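Long-range contacts in agmatinase (Deinococcus radiodurans, PDB 1WOH), which probably hydrolyses agmatine to putrescine and urea, as a member of the arginase family whose subunits each bind two manganese ions: residues Ala29-Gly35 with Val78-Gly84; Val228-Phe233 with Met289-Val293; His145-Thr149 with Ala190-Ala194; Pro235-Gly240 with Arg284-Met289; Val123-Leu127 with Leu270-Glu274. One frame throughout, in Å; residues are numbered along the deposited sequence.

Interaction 1: residues Ala29-Gly35 with Val78-Gly84; sequences ADVAALG and VTFADAG
V31, A32 and A33 pair with F80, A81 and D82 as neighbouring parallel strands, and main-chain bonds alternate along the seam. V31 N donates to T79 O at 2.9 Å, A33 N to A81 O and A83 N to A33 O, whereas the bond from A81 N to V31 O is weak, bent to 126° at the hydrogen. G35 N ends the series on G84 O at 2.9 Å. Strand 80-85 is outermost in the chain's parallel sheet; strand 31-36 has strand 114-118 on its other flank.

Polar side chains take over where the pairing begins. OD2 of D30 receives T79 N at 2.9 Å, on the anti side of the carboxylate. T79 OG1 answers by accepting from D30 N at 2.8 Å and adds a weak bond to OD2; its place between the backbone N and the carbonyl carbon of T79 (chi1 63°) turns it to that N-H. At the far end, D82 OD1 receives G84 N in an Asx turn, while its OD2 forms a salt bridge with R56.

Apolar contact is sharpest where V31 and F80 lie side by side: V31 CB stands 3.9 Å from the F80 ring centroid, over the face, in a CH-pi contact. On the other face of the sheet, A29 CB meets A81 CB at 3.9 Å.

The register is thus held in two ways, by main-chain bonds and by the reciprocal D30-T79 grip, so a shift of strand 80-85 would probably break both.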
# COMPACT_ATOMS: atom_id res chain seq x y z
N ALA A 29 -21.68 -7.83 -32.87
CA ALA A 29 -21.44 -6.48 -32.38
C ALA A 29 -20.28 -5.86 -33.13
O ALA A 29 -19.44 -6.57 -33.69
CB ALA A 29 -21.15 -6.51 -30.89
N ASP A 30 -20.24 -4.54 -33.16
CA ASP A 30 -19.16 -3.86 -33.86
C ASP A 30 -17.83 -4.12 -33.15
O ASP A 30 -16.81 -4.37 -33.80
CB ASP A 30 -19.42 -2.36 -33.93
CG ASP A 30 -20.65 -2.02 -34.76
OD1 ASP A 30 -20.82 -2.63 -35.83
OD2 ASP A 30 -21.43 -1.14 -34.33
N VAL A 31 -17.86 -4.06 -31.83
CA VAL A 31 -16.68 -4.26 -30.99
C VAL A 31 -16.96 -5.33 -29.93
O VAL A 31 -18.00 -5.31 -29.29
CB VAL A 31 -16.30 -2.95 -30.26
CG1 VAL A 31 -15.06 -3.17 -29.38
CG2 VAL A 31 -16.05 -1.85 -31.26
N ALA A 32 -16.01 -6.24 -29.73
CA ALA A 32 -16.17 -7.29 -28.73
C ALA A 32 -14.87 -7.46 -27.96
O ALA A 32 -13.80 -7.57 -28.55
CB ALA A 32 -16.55 -8.62 -29.40
N ALA A 33 -14.97 -7.44 -26.64
CA ALA A 33 -13.80 -7.59 -25.79
C ALA A 33 -13.68 -9.03 -25.31
O ALA A 33 -14.69 -9.70 -25.05
CB ALA A 33 -13.92 -6.66 -24.59
N LEU A 34 -12.45 -9.52 -25.21
CA LEU A 34 -12.19 -10.87 -24.74
C LEU A 34 -10.96 -10.78 -23.85
O LEU A 34 -9.94 -10.21 -24.26
CB LEU A 34 -11.90 -11.82 -25.91
CG LEU A 34 -11.53 -13.25 -25.47
CD1 LEU A 34 -12.75 -13.94 -24.90
CD2 LEU A 34 -10.98 -14.03 -26.65
N GLY A 35 -11.05 -11.33 -22.65
CA GLY A 35 -9.92 -11.26 -21.74
C GLY A 35 -9.10 -12.53 -21.71
O GLY A 35 -9.62 -13.63 -21.92
N VAL A 78 -22.25 2.65 -32.29
CA VAL A 78 -21.31 1.53 -32.37
C VAL A 78 -21.64 0.58 -31.23
O VAL A 78 -21.60 0.95 -30.05
CB VAL A 78 -19.85 2.02 -32.25
CG1 VAL A 78 -18.89 0.83 -32.31
CG2 VAL A 78 -19.54 2.99 -33.39
N THR A 79 -21.97 -0.66 -31.57
CA THR A 79 -22.33 -1.66 -30.57
C THR A 79 -21.13 -2.38 -29.97
O THR A 79 -20.14 -2.67 -30.67
CB THR A 79 -23.30 -2.71 -31.16
OG1 THR A 79 -22.66 -3.43 -32.22
CG2 THR A 79 -24.55 -2.03 -31.70
N PHE A 80 -21.23 -2.67 -28.68
CA PHE A 80 -20.19 -3.37 -27.92
C PHE A 80 -20.70 -4.65 -27.27
O PHE A 80 -21.90 -4.80 -27.02
CB PHE A 80 -19.65 -2.46 -26.79
CG PHE A 80 -18.71 -1.39 -27.26
CD1 PHE A 80 -19.17 -0.31 -28.01
CD2 PHE A 80 -17.35 -1.47 -26.95
CE1 PHE A 80 -18.29 0.68 -28.44
CE2 PHE A 80 -16.46 -0.48 -27.37
CZ PHE A 80 -16.93 0.60 -28.12
N ALA A 81 -19.78 -5.56 -26.98
CA ALA A 81 -20.12 -6.81 -26.32
C ALA A 81 -18.89 -7.26 -25.53
O ALA A 81 -17.76 -6.93 -25.90
CB ALA A 81 -20.49 -7.88 -27.34
N ASP A 82 -19.10 -7.98 -24.43
CA ASP A 82 -17.99 -8.48 -23.63
C ASP A 82 -18.12 -10.00 -23.66
O ASP A 82 -19.04 -10.55 -23.05
CB ASP A 82 -18.08 -7.97 -22.19
CG ASP A 82 -16.85 -8.33 -21.37
OD1 ASP A 82 -16.24 -9.38 -21.65
OD2 ASP A 82 -16.49 -7.57 -20.44
N ALA A 83 -17.22 -10.67 -24.37
CA ALA A 83 -17.27 -12.13 -24.47
C ALA A 83 -16.65 -12.84 -23.27
O ALA A 83 -16.45 -14.06 -23.30
CB ALA A 83 -16.58 -12.59 -25.76
N GLY A 84 -16.36 -12.09 -22.22
CA GLY A 84 -15.78 -12.68 -21.03
C GLY A 84 -14.32 -13.02 -21.19
O GLY A 84 -13.62 -12.40 -22.00

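Interaction 2: residues Val228-Phe233 with Met289-Val293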
# COMPACT_ATOMS: atom_id res chain seq x y z
N VAL A 228 -0.60 -3.25 -28.00
CA VAL A 228 -0.13 -2.22 -27.09
C VAL A 228 0.36 -2.81 -25.78
O VAL A 228 -0.43 -3.32 -24.98
CB VAL A 228 -1.25 -1.20 -26.77
CG1 VAL A 228 -0.71 -0.14 -25.80
CG2 VAL A 228 -1.75 -0.55 -28.06
N ASP A 229 1.67 -2.77 -25.58
CA ASP A 229 2.27 -3.23 -24.34
C ASP A 229 2.35 -1.93 -23.52
O ASP A 229 2.98 -0.96 -23.95
CB ASP A 229 3.68 -3.77 -24.59
CG ASP A 229 4.36 -4.26 -23.33
OD1 ASP A 229 4.05 -3.74 -22.23
OD2 ASP A 229 5.22 -5.16 -23.43
N VAL A 230 1.71 -1.89 -22.36
CA VAL A 230 1.72 -0.67 -21.57
C VAL A 230 3.11 -0.19 -21.16
O VAL A 230 3.27 1.00 -20.87
CB VAL A 230 0.81 -0.79 -20.30
CG1 VAL A 230 -0.57 -1.29 -20.70
CG2 VAL A 230 1.44 -1.71 -19.27
N ASP A 231 4.12 -1.06 -21.17
CA ASP A 231 5.44 -0.58 -20.77
C ASP A 231 6.07 0.29 -21.85
O ASP A 231 7.15 0.85 -21.67
CB ASP A 231 6.39 -1.72 -20.31
CG ASP A 231 6.83 -2.64 -21.44
OD1 ASP A 231 6.82 -2.24 -22.61
OD2 ASP A 231 7.23 -3.79 -21.12
N GLY A 232 5.37 0.41 -22.98
CA GLY A 232 5.84 1.28 -24.04
C GLY A 232 5.72 2.71 -23.53
O GLY A 232 6.46 3.61 -23.93
N PHE A 233 4.77 2.92 -22.62
CA PHE A 233 4.55 4.24 -22.04
C PHE A 233 5.53 4.51 -20.92
O PHE A 233 5.99 3.60 -20.25
CB PHE A 233 3.12 4.36 -21.49
CG PHE A 233 2.08 4.36 -22.57
CD1 PHE A 233 1.46 3.18 -22.95
CD2 PHE A 233 1.80 5.53 -23.26
CE1 PHE A 233 0.56 3.17 -24.01
CE2 PHE A 233 0.90 5.53 -24.32
CZ PHE A 233 0.29 4.35 -24.70
N MET A 289 -5.13 3.34 -19.26
CA MET A 289 -5.09 2.34 -20.33
C MET A 289 -6.47 1.93 -20.84
O MET A 289 -6.61 1.54 -22.00
CB MET A 289 -4.28 1.13 -19.89
CG MET A 289 -2.78 1.41 -19.76
SD MET A 289 -1.94 1.96 -21.30
CE MET A 289 -3.10 1.43 -22.56
N ALA A 290 -7.48 2.00 -19.98
CA ALA A 290 -8.83 1.67 -20.42
C ALA A 290 -9.26 2.80 -21.36
O ALA A 290 -9.91 2.57 -22.38
CB ALA A 290 -9.78 1.59 -19.23
N ARG A 291 -8.89 4.03 -21.01
CA ARG A 291 -9.24 5.17 -21.86
C ARG A 291 -8.53 5.07 -23.20
O ARG A 291 -9.10 5.39 -24.24
CB ARG A 291 -8.86 6.50 -21.19
CG ARG A 291 -9.29 7.68 -22.05
CD ARG A 291 -8.68 8.99 -21.62
NE ARG A 291 -8.35 9.78 -22.80
CZ ARG A 291 -8.16 11.10 -22.81
NH1 ARG A 291 -8.28 11.79 -21.68
NH2 ARG A 291 -7.83 11.71 -23.94
N LEU A 292 -7.27 4.63 -23.18
CA LEU A 292 -6.52 4.50 -24.42
C LEU A 292 -7.25 3.56 -25.37
O LEU A 292 -7.34 3.82 -26.57
CB LEU A 292 -5.11 3.93 -24.16
CG LEU A 292 -4.21 3.98 -25.40
CD1 LEU A 292 -3.51 5.34 -25.44
CD2 LEU A 292 -3.16 2.88 -25.36
N VAL A 293 -7.77 2.45 -24.83
CA VAL A 293 -8.49 1.50 -25.68
C VAL A 293 -9.73 2.17 -26.26
O VAL A 293 -9.98 2.08 -27.47
CB VAL A 293 -8.91 0.24 -24.90
CG1 VAL A 293 -9.80 -0.64 -25.77
CG2 VAL A 293 -7.67 -0.56 -24.48
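V228, V230 and F233 form a buried, wholly apolar contact with M289 and L292, where the end of strand 223-229 and the turn after it face helix 284-302. M289 supplies the centre. A bend at chi2 (-60°) helps set its SD against the turn, where it touches two partners, 3.6 Å from V230 CG1 and 3.9 Å from F233 CE1. The sulfur approaches the F233 ring obliquely, 4.6 Å from the centroid and 43° off the normal, which makes a Met-aromatic contact.

In the alpha/beta fold of the arginase family, metal ligands gather at the carboxyl ends of the sheet strands; here the strand end and the turn carry D229 and D231. D229, a ligand of both manganese ions, although neither is bound to this chain in the model, points away from the helix; its OD1 accepts D231 N at 2.9 Å in an Asx turn.

L292 fills the other half of the contact, its CD2 touching V228 CG1 at 3.9 Å and F233 CZ at 3.8 Å. With an alanine in place of F233, the M289 sulfur and L292 CD2 would probably lose the ring they share, and a gap would open between helix and turn. Y251, M255 and L258 of helix 251-264 also pack on L292.

Interaction 3: residues His145-Thr149 with Ala190-Ala194; sequences HLDFT and AVAAA
L146 lays its CD2 methyl against one turn of helix 188-196, 3.6 Å from V191 CA and 4.1 Å from A194 CB. The same methyl lies near A190 CB and V191 CG2, so a single branch of the leucine does all the touching. F148 enters beside it. With CG anti to the backbone N (chi1 -162°), its ring reaches along the helix and presents an edge: A193 CB sits in the ring plane, 3.9 Å from CE2. CD2 of F148 also touches A194 CB at 3.8 Å.

Small residues probably allow this fit, for three alanines let the loop come close to the helix. A190 CB packs 3.4 Å from F148 O, a carbonyl that takes a hydrogen bond from R164. T149 borders the same methyl with its OG1, although the polar partner of that hydroxyl is D187, just before the helix. Another ring, H199, meets F148 edge-to-face.

D147 turns away from the helix, and H145 makes no contact with it. Both belong to the manganese site, along with D143. An Asp-Ala-His-x-Asp run after a sheet strand, x being L146 here, is a metal-binding signature of the arginase family, in this protein backed by the helix through that leucine and the phenylalanine that follows the run.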
# COMPACT_ATOMS: atom_id res chain seq x y z
N HIS A 145 10.08 -3.11 -25.36
CA HIS A 145 10.89 -4.25 -25.75
C HIS A 145 10.50 -4.82 -27.12
O HIS A 145 9.35 -4.73 -27.53
CB HIS A 145 10.79 -5.34 -24.66
CG HIS A 145 11.02 -4.82 -23.28
ND1 HIS A 145 10.00 -4.68 -22.35
CD2 HIS A 145 12.14 -4.37 -22.66
CE1 HIS A 145 10.49 -4.17 -21.24
NE2 HIS A 145 11.78 -3.97 -21.40
N LEU A 146 11.46 -5.42 -27.82
CA LEU A 146 11.18 -5.97 -29.14
C LEU A 146 10.30 -7.23 -29.10
O LEU A 146 9.41 -7.39 -29.94
CB LEU A 146 12.48 -6.28 -29.88
CG LEU A 146 12.33 -6.72 -31.34
CD1 LEU A 146 11.69 -5.61 -32.17
CD2 LEU A 146 13.69 -7.09 -31.89
N ASP A 147 10.54 -8.10 -28.13
CA ASP A 147 9.77 -9.34 -27.97
C ASP A 147 9.72 -10.21 -29.23
O ASP A 147 8.66 -10.72 -29.62
CB ASP A 147 8.36 -9.01 -27.46
CG ASP A 147 8.37 -8.40 -26.07
OD1 ASP A 147 9.35 -8.63 -25.32
OD2 ASP A 147 7.40 -7.70 -25.70
N PHE A 148 10.88 -10.38 -29.85
CA PHE A 148 11.03 -11.19 -31.06
C PHE A 148 12.12 -12.24 -30.79
O PHE A 148 12.79 -12.70 -31.71
CB PHE A 148 11.45 -10.31 -32.24
CG PHE A 148 11.22 -10.94 -33.58
CD1 PHE A 148 9.94 -11.23 -34.02
CD2 PHE A 148 12.30 -11.24 -34.42
CE1 PHE A 148 9.71 -11.82 -35.26
CE2 PHE A 148 12.08 -11.83 -35.67
CZ PHE A 148 10.78 -12.11 -36.09
N THR A 149 12.28 -12.61 -29.53
CA THR A 149 13.29 -13.59 -29.15
C THR A 149 12.87 -15.03 -29.45
O THR A 149 11.70 -15.37 -29.32
CB THR A 149 13.62 -13.43 -27.64
OG1 THR A 149 14.34 -12.20 -27.46
CG2 THR A 149 14.46 -14.60 -27.13
N ALA A 190 17.59 -11.35 -31.93
CA ALA A 190 16.21 -10.95 -32.17
C ALA A 190 16.15 -9.67 -33.00
O ALA A 190 15.37 -9.58 -33.95
CB ALA A 190 15.48 -10.74 -30.84
N VAL A 191 16.97 -8.69 -32.65
CA VAL A 191 16.99 -7.43 -33.40
C VAL A 191 17.44 -7.65 -34.84
O VAL A 191 16.82 -7.14 -35.78
CB VAL A 191 17.94 -6.39 -32.73
CG1 VAL A 191 18.04 -5.14 -33.59
CG2 VAL A 191 17.41 -6.03 -31.35
N ALA A 192 18.51 -8.43 -35.02
CA ALA A 192 19.03 -8.71 -36.35
C ALA A 192 18.03 -9.53 -37.18
O ALA A 192 17.89 -9.31 -38.38
CB ALA A 192 20.36 -9.45 -36.24
N ALA A 193 17.35 -10.49 -36.54
CA ALA A 193 16.38 -11.30 -37.26
C ALA A 193 15.21 -10.43 -37.69
O ALA A 193 14.71 -10.55 -38.82
CB ALA A 193 15.88 -12.45 -36.37
N ALA A 194 14.76 -9.55 -36.81
CA ALA A 194 13.65 -8.67 -37.14
C ALA A 194 14.04 -7.76 -38.31
O ALA A 194 13.25 -7.57 -39.24
CB ALA A 194 13.24 -7.83 -35.93

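Interaction 4: residues Pro235-Gly240 with Arg284-Met289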
# COMPACT_ATOMS: atom_id res chain seq x y z
N PRO A 235 7.06 5.08 -17.47
CA PRO A 235 6.68 4.54 -16.16
C PRO A 235 6.09 5.58 -15.21
O PRO A 235 5.39 5.23 -14.26
CB PRO A 235 7.99 3.95 -15.63
CG PRO A 235 8.78 3.67 -16.83
CD PRO A 235 8.49 4.83 -17.75
N ALA A 236 6.39 6.86 -15.44
CA ALA A 236 5.85 7.90 -14.58
C ALA A 236 4.35 7.99 -14.88
O ALA A 236 3.55 8.27 -13.99
CB ALA A 236 6.52 9.24 -14.87
N VAL A 237 3.99 7.71 -16.13
CA VAL A 237 2.59 7.76 -16.55
C VAL A 237 1.87 6.46 -16.22
O VAL A 237 0.81 6.47 -15.58
CB VAL A 237 2.50 8.03 -18.06
CG1 VAL A 237 1.04 8.08 -18.49
CG2 VAL A 237 3.21 9.35 -18.39
N ILE A 238 2.44 5.34 -16.65
CA ILE A 238 1.88 4.01 -16.41
C ILE A 238 2.89 3.15 -15.64
O ILE A 238 3.62 2.36 -16.23
CB ILE A 238 1.57 3.30 -17.75
CG1 ILE A 238 0.74 4.22 -18.65
CG2 ILE A 238 0.85 1.98 -17.49
CD1 ILE A 238 -0.64 4.59 -18.08
N PRO A 239 2.96 3.31 -14.31
CA PRO A 239 3.91 2.52 -13.52
C PRO A 239 3.51 1.06 -13.30
O PRO A 239 4.34 0.24 -12.94
CB PRO A 239 3.97 3.30 -12.20
CG PRO A 239 2.56 3.78 -12.05
CD PRO A 239 2.26 4.30 -13.46
N GLY A 240 2.23 0.75 -13.51
CA GLY A 240 1.74 -0.60 -13.30
C GLY A 240 2.09 -1.62 -14.37
O GLY A 240 1.24 -2.01 -15.18
N ARG A 284 -4.04 4.80 -11.50
CA ARG A 284 -4.02 5.56 -12.75
C ARG A 284 -3.63 4.72 -13.96
O ARG A 284 -4.04 5.02 -15.08
CB ARG A 284 -3.09 6.78 -12.65
CG ARG A 284 -1.59 6.49 -12.64
CD ARG A 284 -0.87 7.83 -12.65
NE ARG A 284 0.59 7.73 -12.60
CZ ARG A 284 1.28 7.34 -11.53
NH1 ARG A 284 0.66 6.98 -10.42
NH2 ARG A 284 2.60 7.34 -11.58
N SER A 285 -2.85 3.67 -13.74
CA SER A 285 -2.45 2.82 -14.87
C SER A 285 -3.65 2.19 -15.58
O SER A 285 -3.75 2.28 -16.81
CB SER A 285 -1.48 1.72 -14.41
OG SER A 285 -0.27 2.29 -13.96
N GLU A 286 -4.54 1.55 -14.84
CA GLU A 286 -5.69 0.92 -15.49
C GLU A 286 -6.69 1.95 -16.00
O GLU A 286 -7.34 1.74 -17.03
CB GLU A 286 -6.40 -0.09 -14.57
CG GLU A 286 -6.82 0.44 -13.21
CD GLU A 286 -5.83 0.08 -12.12
OE1 GLU A 286 -6.29 -0.36 -11.04
OE2 GLU A 286 -4.61 0.24 -12.33
N LEU A 287 -6.81 3.06 -15.29
CA LEU A 287 -7.73 4.11 -15.72
C LEU A 287 -7.29 4.68 -17.06
O LEU A 287 -8.10 4.78 -18.00
CB LEU A 287 -7.81 5.21 -14.66
CG LEU A 287 -8.66 4.78 -13.45
CD1 LEU A 287 -8.52 5.78 -12.31
CD2 LEU A 287 -10.12 4.66 -13.90
N LEU A 288 -6.02 5.04 -17.17
CA LEU A 288 -5.48 5.59 -18.40
C LEU A 288 -5.46 4.59 -19.55
O LEU A 288 -5.74 4.96 -20.69
CB LEU A 288 -4.07 6.13 -18.18
CG LEU A 288 -4.00 7.62 -17.83
CD1 LEU A 288 -4.85 7.90 -16.59
CD2 LEU A 288 -2.56 8.04 -17.62
N MET A 289 -5.13 3.34 -19.26
CA MET A 289 -5.09 2.34 -20.33
C MET A 289 -6.47 1.93 -20.84
O MET A 289 -6.61 1.54 -22.00
CB MET A 289 -4.28 1.13 -19.89
CG MET A 289 -2.78 1.41 -19.76
SD MET A 289 -1.94 1.96 -21.30
CE MET A 289 -3.10 1.43 -22.56
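R284 and S285 make the close-fitting polar part of this contact, gripping the loop at A236, P239 and G240. The guanidinium donates from NH2 to A236 O at 2.8 Å, nearly straight at 167°, with the oxygen in the guanidinium plane; NE adds a weak bond to the same carbonyl. P239 covers one face of the group, its CD 3.5 Å above the plane and toward the rim. The arginine chain, extended from CG to NE, carries the guanidinium out to that carbonyl. S285 OG accepts G240 N at 3.0 Å and itself bonds D280.

In this arginase-family alpha/beta fold the loop follows the strand that bears D229, and the I238 side chain lies about 8 Å from that of this manganese ligand. A leucine in place of R284 would probably leave the A236 carbonyl without its side-chain donors and P239 without the flat group it covers.

Farther along helix 284-302 the contact turns apolar. I238 is buried, its CD1 3.8 Å from L288 CB and 4.2 Å from M289 CG. The margin is at V237, partly exposed, whose CG1 lies 3.7 Å from L288 CD2, the two side chains crossing at about a right angle. P246 of a neighbouring subunit packs on L288, and R284 approaches its own counterparts in two other subunits.

Interaction 5: residues Val123-Leu127 with Leu270-Glu274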
# COMPACT_ATOMS: atom_id res chain seq x y z
N VAL A 123 0.55 -13.66 -24.64
CA VAL A 123 -0.78 -13.94 -25.17
C VAL A 123 -0.97 -13.45 -26.62
O VAL A 123 -1.87 -13.93 -27.32
CB VAL A 123 -1.90 -13.33 -24.28
CG1 VAL A 123 -1.78 -13.85 -22.86
CG2 VAL A 123 -1.84 -11.81 -24.32
N SER A 124 -0.13 -12.52 -27.06
CA SER A 124 -0.24 -12.00 -28.43
C SER A 124 -0.03 -13.09 -29.46
O SER A 124 -0.58 -13.03 -30.56
CB SER A 124 0.78 -10.88 -28.67
OG SER A 124 0.53 -9.77 -27.83
N TYR A 125 0.76 -14.10 -29.12
CA TYR A 125 1.01 -15.19 -30.06
C TYR A 125 -0.27 -15.97 -30.37
O TYR A 125 -0.70 -16.02 -31.52
CB TYR A 125 2.11 -16.12 -29.52
CG TYR A 125 2.17 -17.48 -30.20
CD1 TYR A 125 2.08 -17.59 -31.59
CD2 TYR A 125 2.32 -18.65 -29.45
CE1 TYR A 125 2.13 -18.84 -32.22
CE2 TYR A 125 2.37 -19.91 -30.07
CZ TYR A 125 2.27 -19.99 -31.45
OH TYR A 125 2.29 -21.22 -32.08
N PRO A 126 -0.91 -16.59 -29.35
CA PRO A 126 -2.13 -17.33 -29.66
C PRO A 126 -3.27 -16.46 -30.19
O PRO A 126 -4.11 -16.93 -30.96
CB PRO A 126 -2.47 -18.02 -28.33
CG PRO A 126 -1.83 -17.14 -27.30
CD PRO A 126 -0.52 -16.76 -27.94
N LEU A 127 -3.29 -15.20 -29.79
CA LEU A 127 -4.30 -14.26 -30.28
C LEU A 127 -4.11 -14.10 -31.79
O LEU A 127 -5.05 -14.21 -32.57
CB LEU A 127 -4.12 -12.90 -29.59
CG LEU A 127 -5.11 -12.36 -28.56
CD1 LEU A 127 -5.94 -13.46 -27.96
CD2 LEU A 127 -4.33 -11.59 -27.50
N LEU A 270 -7.01 -5.42 -31.75
CA LEU A 270 -6.09 -4.74 -30.84
C LEU A 270 -5.96 -5.51 -29.54
O LEU A 270 -6.94 -6.05 -29.04
CB LEU A 270 -6.61 -3.33 -30.54
CG LEU A 270 -5.92 -2.54 -29.42
CD1 LEU A 270 -6.06 -1.05 -29.66
CD2 LEU A 270 -6.52 -2.93 -28.06
N ASP A 271 -4.74 -5.58 -29.01
CA ASP A 271 -4.56 -6.21 -27.71
C ASP A 271 -3.89 -5.20 -26.80
O ASP A 271 -3.16 -4.32 -27.25
CB ASP A 271 -3.79 -7.56 -27.78
CG ASP A 271 -2.30 -7.43 -28.14
OD1 ASP A 271 -1.63 -6.46 -27.74
OD2 ASP A 271 -1.79 -8.36 -28.82
N LEU A 272 -4.21 -5.29 -25.52
CA LEU A 272 -3.68 -4.39 -24.50
C LEU A 272 -3.07 -5.34 -23.48
O LEU A 272 -3.80 -6.04 -22.77
CB LEU A 272 -4.83 -3.58 -23.88
CG LEU A 272 -4.51 -2.40 -22.96
CD1 LEU A 272 -3.86 -2.88 -21.67
CD2 LEU A 272 -3.58 -1.43 -23.68
N VAL A 273 -1.74 -5.36 -23.42
CA VAL A 273 -1.04 -6.30 -22.55
C VAL A 273 -0.04 -5.73 -21.53
O VAL A 273 0.35 -4.57 -21.60
CB VAL A 273 -0.28 -7.35 -23.40
CG1 VAL A 273 -1.24 -8.06 -24.35
CG2 VAL A 273 0.84 -6.68 -24.20
N GLU A 274 0.34 -6.60 -20.60
CA GLU A 274 1.33 -6.30 -19.55
C GLU A 274 0.94 -5.30 -18.46
O GLU A 274 1.79 -4.83 -17.71
CB GLU A 274 2.64 -5.87 -20.21
CG GLU A 274 3.34 -6.98 -21.02
CD GLU A 274 4.09 -7.99 -20.16
OE1 GLU A 274 4.46 -7.65 -19.02
OE2 GLU A 274 4.33 -9.13 -20.63
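D271, S124 and V273 bury the most surface here, where the start of helix 124-128 faces strand 266-273 near the centre of the subunit. D271 points toward the helix. Its OD2 comes within 2.9 Å of S124 OG, which donates a hydrogen bond, though the position of that hydroxyl is less certain than the rest and it also has a weak bond to H121 O. S124 CB lies 3.6 Å from OD2, so the serine borders the carboxylate with carbon as well as oxygen. The main hold on D271 comes from beside it in the sheet: Y225 of strand 223-229 bonds OD2, and S227 of the same strand bonds OD1. L127 closes over the aliphatic part, its CD2 4.1 Å from D271 CB.

V273, two residues on and directed to the same side of the strand, supplies the apolar half. Its CG1 meets V123 CG2 at 3.8 Å, the two valines lying alongside and running in opposed directions. The same CG1 lies 4.3 Å from S124 OG, so this methyl spans the step from V123 to the serine. Beyond the contact, V273 touches H121, a manganese ligand, and its side chain is about 4 Å from that of D229 (nearest atoms), which places this seam beside the metal site.

The chemistry is that of a buried acid among hydroxyls. Y225 and S227 hold the two oxygens of D271, S124 possibly adds a third hydroxyl, and such donors would probably favour the charged form. The V123-V273 and L127-D271 packing is the firmer tie between helix and strand, the link through S124 the less sure one.

Overall arrangement
Interactions 2 and 3 hold manganese ligands, on a strand end with its turn and on a loop, and they meet with D231 OD2 3.2 Å from H145 ND1. Interaction 5 lies beside them, the S124 side chain about 3 Å from that of H121 (nearest atoms), and next to interaction 2 in the sheet: V228 N and D271 O, 2.9 Å apart, probably hydrogen-bond across strands 223-229 and 266-273. Interaction 4 extends interaction 2 along helix 284-302; their centres are about 8 Å apart and M289 serves both, while I238 CG1 packs 3.7 Å from F233 CB. Interaction 1 stands apart, its centre about 18 Å from that of interaction 2 and about 32 Å from that of interaction 3.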